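Local coordinates for protein RAP1B (PDB 4AX2) that probably acts as a self-resistance (immunity) protein that protects Serratia marcescens from an amidase toxin delivered by its own type VI secretion system, at residues 26-31 and 65-70; 32-37 and 122-127; 40-45 and 113-118. One frame throughout, in Å; residues are numbered along the deposited sequence.

Contact 1 of 3, residues 26-31 and 65-70; sequences AFIKQM and NAMREW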
loop_
_atom_site.group_PDB
_atom_site.type_symbol
_atom_site.label_atom_id
_atom_site.label_comp_id
_atom_site.label_asym_id
_atom_site.label_seq_id
_atom_site.Cartn_x
_atom_site.Cartn_y
_atom_site.Cartn_z
ATOM N N ALA A 26 11.786 5.730 -10.152
ATOM C CA ALA A 26 11.162 6.493 -11.226
ATOM C C ALA A 26 9.692 6.765 -10.921
ATOM O O ALA A 26 9.190 7.867 -11.129
ATOM C CB ALA A 26 11.306 5.758 -12.559
ATOM N N PHE A 27 8.983 5.760 -10.406
ATOM C CA PHE A 27 7.559 5.941 -10.145
ATOM C C PHE A 27 7.254 6.899 -8.978
ATOM O O PHE A 27 6.189 7.510 -8.944
ATOM C CB PHE A 27 6.858 4.572 -9.960
ATOM C CG PHE A 27 7.050 3.951 -8.614
ATOM C CD1 PHE A 27 8.224 3.275 -8.299
ATOM C CD2 PHE A 27 6.026 3.965 -7.680
ATOM C CE1 PHE A 27 8.389 2.681 -7.053
ATOM C CE2 PHE A 27 6.189 3.379 -6.438
ATOM C CZ PHE A 27 7.366 2.733 -6.126
ATOM N N ILE A 28 8.185 7.037 -8.041
ATOM C CA ILE A 28 8.060 7.977 -6.909
ATOM C C ILE A 28 8.319 9.427 -7.365
ATOM O O ILE A 28 7.645 10.383 -6.940
ATOM C CB ILE A 28 9.079 7.603 -5.792
ATOM C CG1 ILE A 28 8.821 6.199 -5.227
ATOM C CG2 ILE A 28 9.037 8.590 -4.620
ATOM C CD1 ILE A 28 7.451 6.082 -4.596
ATOM N N LYS A 29 9.295 9.566 -8.253
ATOM C CA LYS A 29 9.722 10.877 -8.758
ATOM C C LYS A 29 8.648 11.569 -9.590
ATOM O O LYS A 29 8.689 12.779 -9.742
ATOM C CB LYS A 29 10.991 10.716 -9.584
ATOM C CG LYS A 29 12.177 10.312 -8.738
ATOM C CD LYS A 29 13.425 10.123 -9.569
ATOM C CE LYS A 29 14.656 10.135 -8.691
ATOM N NZ LYS A 29 15.889 9.829 -9.474
ATOM N N GLN A 30 7.694 10.794 -10.117
ATOM C CA GLN A 30 6.557 11.333 -10.862
ATOM C C GLN A 30 5.338 11.676 -9.976
ATOM O O GLN A 30 4.359 12.256 -10.466
ATOM C CB GLN A 30 6.182 10.412 -12.033
ATOM C CG GLN A 30 5.670 9.044 -11.649
ATOM C CD GLN A 30 5.336 8.203 -12.859
ATOM O OE1 GLN A 30 4.181 7.805 -13.057
ATOM N NE2 GLN A 30 6.340 7.937 -13.691
ATOM N N MET A 31 5.385 11.332 -8.689
ATOM C CA MET A 31 4.239 11.548 -7.794
ATOM C C MET A 31 4.192 12.960 -7.263
ATOM O O MET A 31 5.223 13.513 -6.938
ATOM C CB MET A 31 4.321 10.669 -6.550
ATOM C CG MET A 31 3.964 9.230 -6.771
ATOM S SD MET A 31 4.304 8.299 -5.281
ATOM C CE MET A 31 3.802 6.705 -5.965
ATOM N N ASN A 65 12.102 4.993 4.788
ATOM C CA ASN A 65 13.142 5.990 5.011
ATOM C C ASN A 65 13.679 6.569 3.703
ATOM O O ASN A 65 13.951 7.771 3.610
ATOM C CB ASN A 65 14.269 5.414 5.872
ATOM C CG ASN A 65 13.826 5.157 7.305
ATOM O OD1 ASN A 65 12.880 5.798 7.791
ATOM N ND2 ASN A 65 14.486 4.202 7.986
ATOM N N ALA A 66 13.805 5.709 2.704
ATOM C CA ALA A 66 14.341 6.096 1.404
ATOM C C ALA A 66 13.434 7.099 0.688
ATOM O O ALA A 66 13.912 7.869 -0.149
ATOM C CB ALA A 66 14.570 4.846 0.531
ATOM N N MET A 67 12.146 7.105 1.018
ATOM C CA MET A 67 11.195 8.036 0.386
ATOM C C MET A 67 11.581 9.487 0.639
ATOM O O MET A 67 11.288 10.362 -0.176
ATOM C CB MET A 67 9.750 7.849 0.893
ATOM C CG MET A 67 9.088 6.499 0.595
ATOM S SD MET A 67 8.938 6.252 -1.175
ATOM C CE MET A 67 8.282 4.567 -1.234
ATOM N N ARG A 68 12.165 9.756 1.803
ATOM C CA ARG A 68 12.464 11.131 2.171
ATOM C C ARG A 68 13.435 11.802 1.186
ATOM O O ARG A 68 13.435 13.023 1.072
ATOM C CB ARG A 68 13.028 11.187 3.582
ATOM C CG ARG A 68 12.067 10.634 4.636
ATOM C CD ARG A 68 12.664 10.661 6.022
ATOM N NE ARG A 68 13.929 9.931 6.086
ATOM C CZ ARG A 68 14.378 9.292 7.158
ATOM N NH1 ARG A 68 13.670 9.277 8.279
ATOM N NH2 ARG A 68 15.545 8.672 7.110
ATOM N N GLU A 69 14.248 11.020 0.477
ATOM C CA GLU A 69 15.195 11.596 -0.488
ATOM C C GLU A 69 14.453 12.290 -1.646
ATOM O O GLU A 69 15.006 13.185 -2.267
ATOM C CB GLU A 69 16.169 10.525 -1.020
ATOM C CG GLU A 69 17.241 11.073 -1.957
ATOM C CD GLU A 69 18.406 10.124 -2.241
ATOM O OE1 GLU A 69 18.305 8.919 -1.934
ATOM O OE2 GLU A 69 19.434 10.589 -2.797
ATOM N N TRP A 70 13.198 11.912 -1.900
ATOM C CA TRP A 70 12.508 12.332 -3.123
ATOM C C TRP A 70 11.434 13.354 -2.892
ATOM O O TRP A 70 10.592 13.581 -3.767
ATOM C CB TRP A 70 11.974 11.100 -3.866
ATOM C CG TRP A 70 13.061 10.062 -3.929
ATOM C CD1 TRP A 70 13.108 8.822 -3.290
ATOM C CD2 TRP A 70 14.358 10.208 -4.589
ATOM N NE1 TRP A 70 14.295 8.187 -3.555
ATOM C CE2 TRP A 70 15.099 8.980 -4.319
ATOM C CE3 TRP A 70 14.946 11.194 -5.373
ATOM C CZ2 TRP A 70 16.369 8.770 -4.824
ATOM C CZ3 TRP A 70 16.240 10.977 -5.872
ATOM C CH2 TRP A 70 16.933 9.793 -5.600
#

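Contact 2 of 3, residues 32-37 and 122-127; sequences PYHQVV and KLSRQL. With EDO (1,2-ethanediol), chain E.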
loop_
_atom_site.group_PDB
_atom_site.type_symbol
_atom_site.label_atom_id
_atom_site.label_comp_id
_atom_site.label_asym_id
_atom_site.label_seq_id
_atom_site.Cartn_x
_atom_site.Cartn_y
_atom_site.Cartn_z
ATOM N N PRO A 32 2.983 13.505 -7.056
ATOM C CA PRO A 32 2.959 14.710 -6.233
ATOM C C PRO A 32 3.521 14.406 -4.855
ATOM O O PRO A 32 3.280 13.310 -4.320
ATOM C CB PRO A 32 1.472 15.047 -6.151
ATOM C CG PRO A 32 0.785 13.761 -6.366
ATOM C CD PRO A 32 1.629 13.008 -7.354
ATOM N N TYR A 33 4.251 15.362 -4.279
ATOM C CA TYR A 33 4.909 15.160 -2.999
ATOM C C TYR A 33 3.980 14.647 -1.874
ATOM O O TYR A 33 4.415 13.832 -1.066
ATOM C CB TYR A 33 5.593 16.443 -2.530
ATOM C CG TYR A 33 6.787 16.897 -3.368
ATOM C CD1 TYR A 33 7.743 15.984 -3.825
ATOM C CD2 TYR A 33 6.976 18.241 -3.661
ATOM C CE1 TYR A 33 8.855 16.408 -4.545
ATOM C CE2 TYR A 33 8.066 18.671 -4.392
ATOM C CZ TYR A 33 9.005 17.760 -4.833
ATOM O OH TYR A 33 10.096 18.202 -5.544
ATOM N N HIS A 34 2.730 15.121 -1.820
ATOM C CA HIS A 34 1.827 14.655 -0.775
ATOM C C HIS A 34 1.631 13.154 -0.862
ATOM O O HIS A 34 1.572 12.480 0.159
ATOM C CB HIS A 34 0.481 15.409 -0.767
ATOM C CG HIS A 34 -0.328 15.293 -2.051
ATOM N ND1 HIS A 34 -1.179 14.270 -2.288
ATOM C CD2 HIS A 34 -0.436 16.146 -3.140
ATOM C CE1 HIS A 34 -1.777 14.442 -3.473
ATOM N NE2 HIS A 34 -1.333 15.602 -3.995
ATOM N N GLN A 35 1.600 12.610 -2.078
ATOM C CA GLN A 35 1.537 11.162 -2.249
ATOM C C GLN A 35 2.778 10.434 -1.749
ATOM O O GLN A 35 2.669 9.364 -1.160
ATOM C CB GLN A 35 1.255 10.791 -3.704
ATOM C CG GLN A 35 0.993 9.305 -3.907
ATOM C CD GLN A 35 -0.285 8.812 -3.224
ATOM O OE1 GLN A 35 -1.335 9.436 -3.334
ATOM N NE2 GLN A 35 -0.192 7.679 -2.520
ATOM N N VAL A 36 3.962 11.014 -1.961
ATOM C CA VAL A 36 5.196 10.404 -1.459
ATOM C C VAL A 36 5.168 10.241 0.049
ATOM O O VAL A 36 5.627 9.227 0.572
ATOM C CB VAL A 36 6.446 11.200 -1.854
ATOM C CG1 VAL A 36 7.711 10.486 -1.361
ATOM C CG2 VAL A 36 6.473 11.415 -3.366
ATOM N N VAL A 37 4.619 11.227 0.750
ATOM C CA VAL A 37 4.469 11.150 2.191
ATOM C C VAL A 37 3.598 9.943 2.551
ATOM O O VAL A 37 3.889 9.238 3.515
ATOM C CB VAL A 37 3.851 12.430 2.763
ATOM C CG1 VAL A 37 3.569 12.251 4.248
ATOM C CG2 VAL A 37 4.765 13.643 2.504
ATOM N N LYS A 122 -4.649 14.976 4.746
ATOM C CA LYS A 122 -4.437 16.334 5.271
ATOM C C LYS A 122 -2.985 16.518 5.738
ATOM O O LYS A 122 -2.315 17.480 5.356
ATOM C CB LYS A 122 -5.419 16.592 6.429
ATOM C CG LYS A 122 -5.312 17.972 7.076
ATOM C CD LYS A 122 -6.515 18.264 7.966
ATOM C CE LYS A 122 -6.422 19.645 8.613
ATOM N NZ LYS A 122 -7.620 19.990 9.442
ATOM N N LEU A 123 -2.495 15.586 6.546
ATOM C CA LEU A 123 -1.116 15.678 7.079
ATOM C C LEU A 123 -0.065 15.641 5.980
ATOM O O LEU A 123 0.924 16.363 6.059
ATOM C CB LEU A 123 -0.841 14.597 8.122
ATOM C CG LEU A 123 0.533 14.559 8.812
ATOM C CD1 LEU A 123 0.769 15.826 9.644
ATOM C CD2 LEU A 123 0.616 13.321 9.688
ATOM N N SER A 124 -0.296 14.828 4.948
ATOM C CA SER A 124 0.636 14.651 3.831
ATOM C C SER A 124 0.936 15.956 3.070
ATOM O O SER A 124 2.016 16.120 2.481
ATOM C CB SER A 124 0.114 13.585 2.850
ATOM O OG SER A 124 -0.968 14.035 2.051
ATOM N N ARG A 125 -0.028 16.868 3.083
ATOM C CA ARG A 125 0.121 18.164 2.450
ATOM C C ARG A 125 0.847 19.136 3.372
ATOM O O ARG A 125 1.660 19.932 2.909
ATOM C CB ARG A 125 -1.247 18.710 2.057
ATOM C CG ARG A 125 -1.867 17.894 0.936
ATOM C CD ARG A 125 -3.363 18.115 0.809
ATOM N NE ARG A 125 -3.930 17.083 -0.051
ATOM C CZ ARG A 125 -3.919 17.093 -1.382
ATOM N NH1 ARG A 125 -3.383 18.111 -2.058
ATOM N NH2 ARG A 125 -4.462 16.069 -2.045
ATOM N N GLN A 126 0.595 19.023 4.675
ATOM C CA GLN A 126 1.203 19.914 5.673
ATOM C C GLN A 126 2.712 19.728 5.833
ATOM O O GLN A 126 3.420 20.686 6.153
ATOM C CB GLN A 126 0.530 19.709 7.035
ATOM C CG GLN A 126 -0.954 20.034 7.028
ATOM C CD GLN A 126 -1.621 19.765 8.359
ATOM O OE1 GLN A 126 -1.281 18.803 9.050
ATOM N NE2 GLN A 126 -2.591 20.609 8.720
ATOM N N LEU A 127 3.211 18.520 5.579
ATOM C CA LEU A 127 4.612 18.181 5.855
ATOM C C LEU A 127 5.576 18.415 4.683
ATOM O O LEU A 127 6.749 17.990 4.746
ATOM C CB LEU A 127 4.703 16.714 6.314
ATOM C CG LEU A 127 3.954 16.406 7.623
ATOM C CD1 LEU A 127 4.116 14.948 8.004
ATOM C CD2 LEU A 127 4.396 17.331 8.763
HETATM C C1 EDO E . -5.585 18.697 -4.999
HETATM O O1 EDO E . -4.565 19.569 -4.515
HETATM C C2 EDO E . -5.006 17.868 -6.142
HETATM O O2 EDO E . -4.670 16.580 -5.637
HETATM O O HOH W 1 -1.804 12.727 -0.162
#

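Contact 3 of 3, residues 40-45 and 113-118; sequences LALSRC and RLYHSP. With EDO (1,2-ethanediol), chain F.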
loop_
_atom_site.group_PDB
_atom_site.type_symbol
_atom_site.label_atom_id
_atom_site.label_comp_id
_atom_site.label_asym_id
_atom_site.label_seq_id
_atom_site.Cartn_x
_atom_site.Cartn_y
_atom_site.Cartn_z
ATOM N N LEU A 40 5.518 6.775 2.294
ATOM C CA LEU A 40 6.378 6.620 3.465
ATOM C C LEU A 40 5.551 6.083 4.638
ATOM O O LEU A 40 5.950 5.120 5.311
ATOM C CB LEU A 40 7.026 7.962 3.845
ATOM C CG LEU A 40 7.943 8.001 5.068
ATOM C CD1 LEU A 40 8.901 9.183 4.950
ATOM C CD2 LEU A 40 7.159 8.095 6.378
ATOM N N ALA A 41 4.397 6.705 4.862
ATOM C CA ALA A 41 3.526 6.321 5.974
ATOM C C ALA A 41 3.065 4.866 5.876
ATOM O O ALA A 41 3.120 4.139 6.861
ATOM C CB ALA A 41 2.321 7.261 6.077
ATOM N N LEU A 42 2.621 4.457 4.698
ATOM C CA LEU A 42 2.207 3.062 4.463
ATOM C C LEU A 42 3.371 2.092 4.721
ATOM O O LEU A 42 3.226 1.109 5.452
ATOM C CB LEU A 42 1.692 2.936 3.021
ATOM C CG LEU A 42 1.320 1.521 2.549
ATOM C CD1 LEU A 42 0.344 0.833 3.506
ATOM C CD2 LEU A 42 0.749 1.570 1.147
ATOM N N SER A 43 4.527 2.375 4.121
ATOM C CA SER A 43 5.682 1.493 4.250
ATOM C C SER A 43 6.103 1.344 5.711
ATOM O O SER A 43 6.385 0.248 6.176
ATOM C CB SER A 43 6.868 2.004 3.407
ATOM O OG SER A 43 6.537 2.095 2.033
ATOM N N ARG A 44 6.139 2.449 6.440
ATOM C CA ARG A 44 6.501 2.387 7.858
ATOM C C ARG A 44 5.443 1.694 8.713
ATOM O O ARG A 44 5.770 0.960 9.621
ATOM C CB ARG A 44 6.820 3.784 8.395
ATOM C CG ARG A 44 7.338 3.743 9.825
ATOM C CD ARG A 44 7.848 5.079 10.290
ATOM N NE ARG A 44 9.006 5.525 9.528
ATOM C CZ ARG A 44 9.370 6.797 9.403
ATOM N NH1 ARG A 44 8.673 7.773 10.000
ATOM N NH2 ARG A 44 10.457 7.092 8.707
ATOM N N CYS A 45 4.166 1.882 8.391
ATOM C CA CYS A 45 3.105 1.154 9.076
ATOM C C CYS A 45 3.340 -0.347 8.893
ATOM O O CYS A 45 3.303 -1.118 9.860
ATOM C CB CYS A 45 1.737 1.574 8.523
ATOM S SG CYS A 45 0.319 0.889 9.386
ATOM N N ARG A 113 -6.056 1.295 5.732
ATOM C CA ARG A 113 -7.039 2.289 6.210
ATOM C C ARG A 113 -6.332 3.614 6.461
ATOM O O ARG A 113 -6.789 4.677 6.049
ATOM C CB ARG A 113 -7.747 1.806 7.479
ATOM C CG ARG A 113 -8.923 2.677 7.882
ATOM C CD ARG A 113 -9.634 2.170 9.148
ATOM N NE ARG A 113 -10.092 0.786 9.018
ATOM C CZ ARG A 113 -9.540 -0.280 9.605
ATOM N NH1 ARG A 113 -8.509 -0.163 10.412
ATOM N NH2 ARG A 113 -10.035 -1.499 9.365
ATOM N N LEU A 114 -5.216 3.543 7.167
ATOM C CA LEU A 114 -4.325 4.702 7.338
ATOM C C LEU A 114 -4.006 5.367 6.010
ATOM O O LEU A 114 -4.188 6.573 5.847
ATOM C CB LEU A 114 -3.010 4.261 7.977
ATOM C CG LEU A 114 -1.862 5.297 7.942
ATOM C CD1 LEU A 114 -2.198 6.448 8.872
ATOM C CD2 LEU A 114 -0.554 4.656 8.346
ATOM N N TYR A 115 -3.524 4.568 5.067
ATOM C CA TYR A 115 -3.042 5.067 3.778
ATOM C C TYR A 115 -4.111 5.854 3.034
ATOM O O TYR A 115 -3.790 6.803 2.347
ATOM C CB TYR A 115 -2.555 3.883 2.938
ATOM C CG TYR A 115 -2.054 4.197 1.561
ATOM C CD1 TYR A 115 -0.877 4.911 1.362
ATOM C CD2 TYR A 115 -2.726 3.720 0.444
ATOM C CE1 TYR A 115 -0.392 5.161 0.097
ATOM C CE2 TYR A 115 -2.257 3.963 -0.823
ATOM C CZ TYR A 115 -1.085 4.694 -0.994
ATOM O OH TYR A 115 -0.627 4.928 -2.265
ATOM N N HIS A 116 -5.365 5.421 3.129
ATOM C CA HIS A 116 -6.490 6.121 2.474
ATOM C C HIS A 116 -7.221 7.140 3.336
ATOM O O HIS A 116 -8.214 7.740 2.888
ATOM C CB HIS A 116 -7.484 5.085 1.945
ATOM C CG HIS A 116 -6.892 4.149 0.908
ATOM N ND1 HIS A 116 -6.530 4.564 -0.321
ATOM C CD2 HIS A 116 -6.596 2.781 0.965
ATOM C CE1 HIS A 116 -6.027 3.514 -1.022
ATOM N NE2 HIS A 116 -6.078 2.429 -0.233
ATOM N N SER A 117 -6.776 7.347 4.574
ATOM C CA SER A 117 -7.508 8.193 5.515
ATOM C C SER A 117 -7.470 9.661 5.143
ATOM O O SER A 117 -6.460 10.174 4.647
ATOM C CB SER A 117 -7.015 8.008 6.969
ATOM O OG SER A 117 -5.675 8.453 7.127
ATOM N N PRO A 118 -8.583 10.366 5.407
ATOM C CA PRO A 118 -8.563 11.812 5.253
ATOM C C PRO A 118 -7.476 12.455 6.133
ATOM O O PRO A 118 -6.885 13.447 5.751
ATOM C CB PRO A 118 -9.961 12.253 5.731
ATOM C CG PRO A 118 -10.801 11.025 5.783
ATOM C CD PRO A 118 -9.911 9.827 5.767
HETATM C C1 EDO F . -6.302 6.949 -3.537
HETATM O O1 EDO F . -5.805 5.630 -3.342
HETATM C C2 EDO F . -5.888 7.793 -2.342
HETATM O O2 EDO F . -6.410 7.219 -1.141
#

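Contact 1 of 3, residues 26-31 and 65-70
Lys29 lays the last methylene of its chain, CE, over one face of the indole of Trp70, a CH-pi contact in which CE of Lys29 stands 3.7 Å from the centroid of the six-membered ring of Trp70, 28° off the ring normal. The methylene is displaced toward the rim, and its nearest ring atom is CZ3 of Trp70, 3.3 Å from CE of Lys29. An extended chain beyond CG carries the lysine that far. Glu69, next to the tryptophan in sequence, places its CG over the opposite face, so the indole is sandwiched between two aliphatic segments. Trp136 extends the cluster: it meets Trp70 edge-to-face and takes a cation-pi contact from Lys29, whose NZ also makes a weak, long ion pair with Asp23.

The apolar part lies deeper. CD1 of Ile28 touches SD of Met67 at 3.7 Å, and CG2 of Ile28, also near that sulfur, packs on CB of Trp70 at 3.9 Å. A bend at chi2 (-63°) turns the thioether of Met67 across the isoleucine at about a right angle. No hydrogen bond joins the two segments.

Met67 also packs on Leu112 of the second subunit, while the nearby Phe27 and Met31 pack on Arg113 and His116 of that subunit, respectively. This is the packing of an all-helical fold, in which the short helix 26-29 is fastened to the end of helix 55-67 beside the subunit interface.

Contact 2 of 3, residues 32-37 and 122-127
His34 spreads one face of its imidazole beneath the guanidinium of Arg125, the two groups stacked with centres 3.9 Å apart and planes 28° from parallel. The tilt brings NH2 of Arg125 to within 3.4 Å of CE1 of His34. Arg125 is extended from CG to NE and runs alongside the histidine, both side chains pointing the same way; the imidazole meets it because CG of His34 sits between the backbone N and the carbonyl carbon (chi1 60°). A bound 1,2-ethanediol accepts a weak hydrogen bond from NH1 of Arg125, and Asp133 also binds the diol.

A water at the ring edge links the helices, lying 2.7 Å from ND1 of His34 and donating to OG of Ser124 over the same distance. The serine hydroxyl is also hydrogen-bonded to Asp121 O. Beneath this polar layer, CB of Ser124 presses on His34 O at 3.3 Å, and CB of Val37 meets CB of Ser124 at 3.9 Å. The small serine lies where the axes of the segments 33-37 and 122-126 come within 8.1 Å, crossing at 117°.

Ser124 O is buried without a hydrogen-bonding partner, although CA of His34 approaches it in a CA-H...O contact. Stacked against a cationic guanidinium, His34 would probably find protonation less favourable, while the weak, long ion pairs of Arg125 with Asp121 and Asp133 may temper that effect.

Contact 3 of 3, residues 40-45 and 113-118
The phenol ring of Tyr115 receives the CD2 methyl of Leu42 squarely over one face, a CH-pi contact with CD2 of Leu42 3.8 Å from the centroid of the Tyr115 ring and only 13° off its normal. CB of the same leucine also reaches the ring, 3.6 Å from CD1 of Tyr115. NE2 of His116 lies at the edge of the phenol, in its plane, while CD2 of Tyr115 sits over one face of the imidazole, toward its rim. At the edge of that imidazole, a bound 1,2-ethanediol shares a hydrogen bond with the histidine, 2.8 Å between its O2 and ND1 of His116.

Tyr115 leaves its backbone with CG anti to N (chi1 178°), which carries the ring to Leu42. Its hydroxyl is hydrogen-bonded to Glu39 and NE2 of His116 to Glu39 of the second subunit, where Tyr115 and His116 each pack on the other's counterpart, placing this edge of the contact at the dimer interface.

Helices 33-49 and 107-116 belong to an all-helical bundle, in which the disulfide Cys45-Cys111 joins them covalently and Leu85, Ile86 and Tyr89 of helix 75-89 line Leu114, making it a three-helix meeting point. Next to that bridge, the CD2 methyl of Leu114 packs 3.8 Å from CB of Cys45 and looser, at 4.5 Å, from CB of Ala41.

Where helix 107-116 gives way to the next, Leu114 O takes two bonds, from N and OG of Ser117. The hydroxyl comes in on a lone pair in the carbonyl plane, at 2.7 Å between OG of Ser117 and Leu114 O. Ser117 is the N-cap of the following helix, and its OG is also hydrogen-bonded to Leu120 N.

Overall arrangement
Helix 33-49 is the common element of contacts 2 and 3, which meet helices 118-126 and 107-116 respectively; contact 1 joins the helices that precede and follow it in sequence. Contact 3 is the buried one, wholly apolar across its segments and backed by a disulfide, whereas contacts 1 and 2 are partly buried and place a cationic side chain on an aromatic ring at their outer side. Only contact 2 is bridged by a water. Their borders meet: Val36 packs on Ile28 and Met31, Arg44 probably hydrogen-bonds Asn65, and Gln35 approaches Tyr115. All three reach the second subunit, contact 2 through Gln35 alone.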